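Local coordinates for aminoglycoside N(3)-acetyltransferase (Streptomyces griseus, PDB 7LAP), which probably transfers an acetyl group from acetyl-coenzyme A to the 3-amino group of aminoglycoside antibiotics, a modification that underlies resistance to them, at residues 35-38 with 39-42; 106-109 with 110-113; 121-124 with 125-129. All coordinates share one frame; numbering follows the deposited sequence.

How the contacts relate
All three contacts are local, each within one unbroken run of chain, and they follow in series without nesting or crossing. Nearest the N terminus, contact 1 closes the turn that carries the chain from helix 24-34 into strand 41-46 of the mixed sheet. Contact 2 comes later, a tight turn in the long loop between helix 94-103 and helix 120-126, and contact 3 forms the end of that second helix. Contact 1 stands apart, its centre about 29 Å from that of contact 2. Contacts 2 and 3 touch: R126 NH1 lies 2.9 Å from R110 O, a probable hydrogen bond, and both meet the second subunit.

Contact 1 (35-38 with 39-42); sequences GLVP and GDTV
A type II beta turn from V37 to D40, with P38 and G39 at its two central positions, illustrates a helix-to-strand connection in which the last residue of the turn, D40, also bonds through its side chain. The turn is closed by D40 N, which donates to V37 O at 3.1 Å. The D40 side chain adds a second bond, in which V37 N donates to OD2 at 2.9 Å (156° at the hydrogen). V37 and D40 are therefore joined twice, and the carboxylate is laid against the turn. The amide reaches OD2 from above the carboxylate plane, about 50° out of it.

The same oxygen has apolar neighbours as well. L36 CD1 comes to 3.3 Å from D40 OD2, and V37 CG2 lies 3.4 Å from that oxygen on the outer, more exposed part of the turn. CG of L36 swings anti to the backbone N (chi1 -153°), which carries the leucine end toward the coming strand. There CD1 meets V42 CB at 4.0 Å, and L65, V68 and V69 of helix 58-69 also touch the L36 side chain. R176 completes the polar side, with NH1 salt-bridged to D40 OD2 and hydrogen-bonded to G35 O; its positive charge would probably keep the aspartate ionised. G35 itself ends helix 24-34 in a Schellman motif. The whole is a compact alpha-to-beta connection, in which a Schellman end is followed by a Pro-Gly type II turn leading into a strand of the central sheet.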
loop_
_atom_site.group_PDB
_atom_site.type_symbol
_atom_site.label_atom_id
_atom_site.label_comp_id
_atom_site.label_asym_id
_atom_site.label_seq_id
_atom_site.Cartn_x
_atom_site.Cartn_y
_atom_site.Cartn_z
ATOM N N GLY B 35 -29.039 1.587 -4.221
ATOM C CA GLY B 35 -29.787 0.338 -4.044
ATOM C C GLY B 35 -29.101 -0.650 -3.122
ATOM O O GLY B 35 -29.602 -1.765 -2.943
ATOM N N LEU B 36 -27.967 -0.317 -2.523
ATOM C CA LEU B 36 -27.342 -1.234 -1.579
ATOM C C LEU B 36 -28.169 -1.272 -0.289
ATOM O O LEU B 36 -28.651 -0.227 0.172
ATOM C CB LEU B 36 -25.904 -0.760 -1.330
ATOM C CG LEU B 36 -24.832 -1.763 -0.923
ATOM C CD1 LEU B 36 -24.833 -3.040 -1.785
ATOM C CD2 LEU B 36 -23.457 -1.047 -0.978
ATOM N N VAL B 37 -28.362 -2.470 0.286
ATOM C CA VAL B 37 -29.292 -2.612 1.410
ATOM C C VAL B 37 -28.664 -3.476 2.503
ATOM O O VAL B 37 -27.699 -4.224 2.264
ATOM C CB VAL B 37 -30.650 -3.224 0.968
ATOM C CG1 VAL B 37 -31.433 -2.282 0.043
ATOM C CG2 VAL B 37 -30.509 -4.686 0.426
ATOM N N PRO B 38 -29.225 -3.420 3.724
ATOM C CA PRO B 38 -28.739 -4.281 4.799
ATOM C C PRO B 38 -28.749 -5.747 4.391
ATOM O O PRO B 38 -29.694 -6.239 3.773
ATOM C CB PRO B 38 -29.729 -4.007 5.935
ATOM C CG PRO B 38 -30.170 -2.589 5.687
ATOM C CD PRO B 38 -30.232 -2.447 4.216
ATOM N N GLY B 39 -27.687 -6.449 4.745
ATOM C CA GLY B 39 -27.610 -7.852 4.451
ATOM C C GLY B 39 -26.960 -8.186 3.129
ATOM O O GLY B 39 -26.685 -9.362 2.892
ATOM N N ASP B 40 -26.716 -7.201 2.261
ATOM C CA ASP B 40 -26.126 -7.480 0.956
ATOM C C ASP B 40 -24.707 -8.026 1.109
ATOM O O ASP B 40 -23.956 -7.635 2.009
ATOM C CB ASP B 40 -26.068 -6.195 0.098
ATOM C CG ASP B 40 -27.317 -5.979 -0.739
ATOM O OD1 ASP B 40 -28.068 -6.953 -0.899
ATOM O OD2 ASP B 40 -27.554 -4.835 -1.226
ATOM N N THR B 41 -24.310 -8.879 0.174
ATOM C CA THR B 41 -22.898 -9.169 -0.058
ATOM C C THR B 41 -22.478 -8.436 -1.327
ATOM O O THR B 41 -23.082 -8.641 -2.388
ATOM C CB THR B 41 -22.661 -10.682 -0.174
ATOM O OG1 THR B 41 -22.907 -11.283 1.098
ATOM C CG2 THR B 41 -21.226 -10.980 -0.519
ATOM N N VAL B 42 -21.474 -7.560 -1.235
ATOM C CA VAL B 42 -21.132 -6.740 -2.395
ATOM C C VAL B 42 -19.631 -6.799 -2.646
ATOM O O VAL B 42 -18.827 -6.451 -1.773
ATOM C CB VAL B 42 -21.607 -5.281 -2.253
ATOM C CG1 VAL B 42 -21.118 -4.649 -0.992
ATOM C CG2 VAL B 42 -21.118 -4.436 -3.464
#

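Contact 2 (106-109 with 110-113); sequences AFDP and RTSE
From D108 to S112 the chain doubles back in an alpha turn, bringing CA of D108 to within 5.2 Å of CA of S112, while P109 and R110 between them keep near-helical backbone angles. The closing backbone bond runs from S112 N to D108 O, 2.8 Å long, entering in the carbonyl plane with a C=O...N angle of 158°. T111 N adds a weak bond to the same oxygen, which therefore accepts from two successive amides.

The serine side chain reinforces this closure. S112 OG stands anti to its own carbonyl carbon (chi1 -58°), pointing back across the turn, and accepts D108 N at 2.8 Å. D108 is thus held to S112 through both its backbone N and its backbone O. A water continues the chain of polar groups by giving a hydrogen bond to A106 O and taking one from S112 OG.

D108 makes the opening step an Asx turn: its OD1 accepts R110 N at 3.1 Å, met from well above the carboxylate plane (61°). The other oxygen, OD2, takes a weak bond from T111 OG1 at 3.2 Å, so each carboxylate oxygen faces a different residue of the alpha turn.

F107 CD1 lies 3.7 Å from S112 CB, which approaches the ring obliquely, and the phenyl ring packs edge-to-face with W81. Beyond the turn this loop reaches the dimer interface, where R110 O accepts R127 NE of the second subunit and T111 packs on Q59 of that subunit.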
loop_
_atom_site.group_PDB
_atom_site.type_symbol
_atom_site.label_atom_id
_atom_site.label_comp_id
_atom_site.label_asym_id
_atom_site.label_seq_id
_atom_site.Cartn_x
_atom_site.Cartn_y
_atom_site.Cartn_z
ATOM N N ALA B 106 7.181 -17.744 -0.877
ATOM C CA ALA B 106 5.822 -18.225 -1.072
ATOM C C ALA B 106 4.809 -17.104 -0.886
ATOM O O ALA B 106 4.980 -16.219 -0.036
ATOM C CB ALA B 106 5.497 -19.324 -0.061
ATOM N N PHE B 107 3.708 -17.196 -1.637
ATOM C CA PHE B 107 2.531 -16.396 -1.323
ATOM C C PHE B 107 2.140 -16.579 0.141
ATOM O O PHE B 107 2.201 -17.685 0.689
ATOM C CB PHE B 107 1.368 -16.769 -2.249
ATOM C CG PHE B 107 0.086 -16.022 -1.946
ATOM C CD1 PHE B 107 -0.069 -14.677 -2.311
ATOM C CD2 PHE B 107 -0.962 -16.649 -1.289
ATOM C CE1 PHE B 107 -1.266 -13.994 -2.049
ATOM C CE2 PHE B 107 -2.151 -15.961 -1.014
ATOM C CZ PHE B 107 -2.303 -14.641 -1.379
ATOM N N ASP B 108 1.781 -15.472 0.787
ATOM C CA ASP B 108 1.323 -15.465 2.177
ATOM C C ASP B 108 0.069 -14.601 2.305
ATOM O O ASP B 108 0.161 -13.362 2.177
ATOM C CB ASP B 108 2.425 -14.947 3.100
ATOM C CG ASP B 108 2.028 -15.000 4.566
ATOM O OD1 ASP B 108 0.883 -15.410 4.850
ATOM O OD2 ASP B 108 2.861 -14.675 5.445
ATOM N N PRO B 109 -1.092 -15.183 2.611
ATOM C CA PRO B 109 -2.329 -14.381 2.631
ATOM C C PRO B 109 -2.285 -13.234 3.621
ATOM O O PRO B 109 -2.991 -12.232 3.408
ATOM C CB PRO B 109 -3.410 -15.407 3.004
ATOM C CG PRO B 109 -2.846 -16.733 2.620
ATOM C CD PRO B 109 -1.355 -16.609 2.901
ATOM N N ARG B 110 -1.488 -13.347 4.703
ATOM C CA ARG B 110 -1.456 -12.271 5.692
ATOM C C ARG B 110 -0.649 -11.070 5.217
ATOM O O ARG B 110 -1.024 -9.921 5.497
ATOM C CB ARG B 110 -0.886 -12.774 7.027
ATOM C CG ARG B 110 -0.671 -11.666 8.108
ATOM C CD ARG B 110 -2.013 -11.262 8.741
ATOM N NE ARG B 110 -1.898 -10.279 9.820
ATOM C CZ ARG B 110 -2.939 -9.797 10.508
ATOM N NH1 ARG B 110 -4.172 -10.213 10.232
ATOM N NH2 ARG B 110 -2.758 -8.896 11.469
ATOM N N THR B 111 0.464 -11.304 4.511
ATOM C CA THR B 111 1.404 -10.228 4.229
ATOM C C THR B 111 1.623 -9.921 2.752
ATOM O O THR B 111 2.051 -8.805 2.442
ATOM C CB THR B 111 2.777 -10.532 4.868
ATOM O OG1 THR B 111 3.290 -11.752 4.327
ATOM C CG2 THR B 111 2.660 -10.668 6.403
ATOM N N SER B 112 1.394 -10.869 1.838
ATOM C CA SER B 112 1.609 -10.576 0.421
ATOM C C SER B 112 0.683 -9.469 -0.036
ATOM O O SER B 112 -0.540 -9.563 0.135
ATOM C CB SER B 112 1.372 -11.813 -0.444
ATOM O OG SER B 112 2.219 -12.838 -0.031
ATOM N N GLU B 113 1.260 -8.417 -0.623
ATOM C CA GLU B 113 0.453 -7.269 -1.009
ATOM C C GLU B 113 -0.395 -7.576 -2.216
ATOM O O GLU B 113 -0.010 -8.352 -3.103
ATOM C CB GLU B 113 1.318 -6.048 -1.296
ATOM C CG GLU B 113 2.207 -5.753 -0.153
ATOM C CD GLU B 113 3.391 -4.924 -0.540
ATOM O OE1 GLU B 113 3.253 -4.075 -1.461
ATOM O OE2 GLU B 113 4.459 -5.150 0.076
HETATM O O HOH W 1 5.328 -13.398 -0.330
#

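Contact 3 (121-124 with 125-129); sequences LPEA and LRRRP
The C-terminal end of helix 120-126, which lies at the subunit interface, is marked by a salt-bridge network of E123, R126 and R127. R126 makes a two-pronged bond through NE and NH2, one to each carboxylate oxygen: NE donates to E123 OE1 at 2.7 Å and NH2 to E123 OE2 at 2.8 Å. OE1 lies in the guanidinium plane at its edge, and OE2 a little out of it. The carboxylate, however, is turned 56° against that plane, so both donors come from above the carboxylate plane.

The glutamate chain bends at chi2 (83°), which brings its acid group round to run alongside the arginine. R127 adds a long salt bridge, its NH1 3.8 Å from E123 OE2, while R127 CG sits over the centre of one face of the R126 guanidinium. The stronger partner of R127 NH1 is E123 O of the second subunit; E123 OE1 also accepts A114 N.

Along the backbone, L125 N bonds to L121 O at 2.8 Å and R126 N to P122 O at 3.0 Å. R127 N has weak bonds to E123 O and A124 O. L125 faces strands 74-78 and 141-145 of the sheet. An i to i+3 glutamate-arginine pair of this kind is a familiar helix salt bridge, placed here near the C-terminal end of a helix in a dimer interface.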
loop_
_atom_site.group_PDB
_atom_site.type_symbol
_atom_site.label_atom_id
_atom_site.label_comp_id
_atom_site.label_asym_id
_atom_site.label_seq_id
_atom_site.Cartn_x
_atom_site.Cartn_y
_atom_site.Cartn_z
ATOM N N LEU B 121 -7.997 0.415 -2.232
ATOM C CA LEU B 121 -9.097 -0.133 -1.417
ATOM C C LEU B 121 -8.940 -1.629 -1.104
ATOM O O LEU B 121 -9.195 -2.036 0.041
ATOM C CB LEU B 121 -10.471 0.121 -2.058
ATOM C CG LEU B 121 -11.297 1.225 -1.395
ATOM C CD1 LEU B 121 -11.601 0.881 0.080
ATOM C CD2 LEU B 121 -10.551 2.596 -1.534
ATOM N N PRO B 122 -8.574 -2.492 -2.070
ATOM C CA PRO B 122 -8.400 -3.925 -1.709
ATOM C C PRO B 122 -7.310 -4.136 -0.685
ATOM O O PRO B 122 -7.435 -4.991 0.190
ATOM C CB PRO B 122 -8.053 -4.591 -3.052
ATOM C CG PRO B 122 -8.768 -3.701 -4.074
ATOM C CD PRO B 122 -8.551 -2.294 -3.530
ATOM N N GLU B 123 -6.235 -3.352 -0.755
ATOM C CA GLU B 123 -5.175 -3.509 0.225
ATOM C C GLU B 123 -5.616 -3.002 1.598
ATOM O O GLU B 123 -5.201 -3.555 2.619
ATOM C CB GLU B 123 -3.911 -2.799 -0.273
ATOM C CG GLU B 123 -2.762 -2.841 0.672
ATOM C CD GLU B 123 -1.934 -4.151 0.590
ATOM O OE1 GLU B 123 -2.405 -5.151 -0.019
ATOM O OE2 GLU B 123 -0.831 -4.170 1.193
ATOM N N ALA B 124 -6.479 -1.987 1.652
ATOM C CA ALA B 124 -7.031 -1.563 2.944
ATOM C C ALA B 124 -8.028 -2.590 3.490
ATOM O O ALA B 124 -8.018 -2.900 4.690
ATOM C CB ALA B 124 -7.698 -0.172 2.830
ATOM N N LEU B 125 -8.899 -3.124 2.631
ATOM C CA LEU B 125 -9.893 -4.101 3.090
ATOM C C LEU B 125 -9.221 -5.347 3.675
ATOM O O LEU B 125 -9.571 -5.805 4.779
ATOM C CB LEU B 125 -10.824 -4.474 1.925
ATOM C CG LEU B 125 -12.151 -5.229 2.109
ATOM C CD1 LEU B 125 -11.931 -6.687 2.452
ATOM C CD2 LEU B 125 -13.083 -4.542 3.127
ATOM N N ARG B 126 -8.249 -5.917 2.956
ATOM C CA ARG B 126 -7.654 -7.159 3.448
ATOM C C ARG B 126 -6.915 -6.942 4.767
ATOM O O ARG B 126 -6.794 -7.880 5.552
ATOM C CB ARG B 126 -6.714 -7.771 2.398
ATOM C CG ARG B 126 -5.329 -7.211 2.458
ATOM C CD ARG B 126 -4.334 -7.915 1.560
ATOM N NE ARG B 126 -3.062 -7.195 1.598
ATOM C CZ ARG B 126 -2.057 -7.465 2.432
ATOM N NH1 ARG B 126 -2.138 -8.482 3.289
ATOM N NH2 ARG B 126 -0.953 -6.711 2.396
ATOM N N ARG B 127 -6.472 -5.714 5.063
ATOM C CA ARG B 127 -5.777 -5.484 6.322
ATOM C C ARG B 127 -6.734 -5.133 7.467
ATOM O O ARG B 127 -6.284 -4.967 8.603
ATOM C CB ARG B 127 -4.704 -4.392 6.120
ATOM C CG ARG B 127 -3.595 -4.772 5.050
ATOM C CD ARG B 127 -2.658 -3.598 4.634
ATOM N NE ARG B 127 -1.887 -3.133 5.789
ATOM C CZ ARG B 127 -0.555 -3.035 5.849
ATOM N NH1 ARG B 127 0.193 -3.366 4.803
ATOM N NH2 ARG B 127 0.023 -2.596 6.970
ATOM N N ARG B 128 -8.040 -5.007 7.202
ATOM C CA ARG B 128 -8.985 -4.725 8.275
ATOM C C ARG B 128 -8.961 -5.846 9.315
ATOM O O ARG B 128 -8.883 -7.030 8.949
ATOM C CB ARG B 128 -10.412 -4.564 7.732
ATOM C CG ARG B 128 -10.656 -3.220 6.982
ATOM C CD ARG B 128 -10.796 -2.032 7.936
ATOM N NE ARG B 128 -12.037 -2.105 8.693
ATOM C CZ ARG B 128 -12.876 -1.077 8.850
ATOM N NH1 ARG B 128 -12.599 0.110 8.310
ATOM N NH2 ARG B 128 -13.990 -1.230 9.557
ATOM N N PRO B 129 -9.107 -5.521 10.608
ATOM C CA PRO B 129 -9.336 -6.571 11.615
ATOM C C PRO B 129 -10.513 -7.443 11.218
ATOM O O PRO B 129 -11.547 -6.943 10.790
ATOM C CB PRO B 129 -9.628 -5.777 12.896
ATOM C CG PRO B 129 -8.949 -4.460 12.690
ATOM C CD PRO B 129 -9.081 -4.172 11.203
#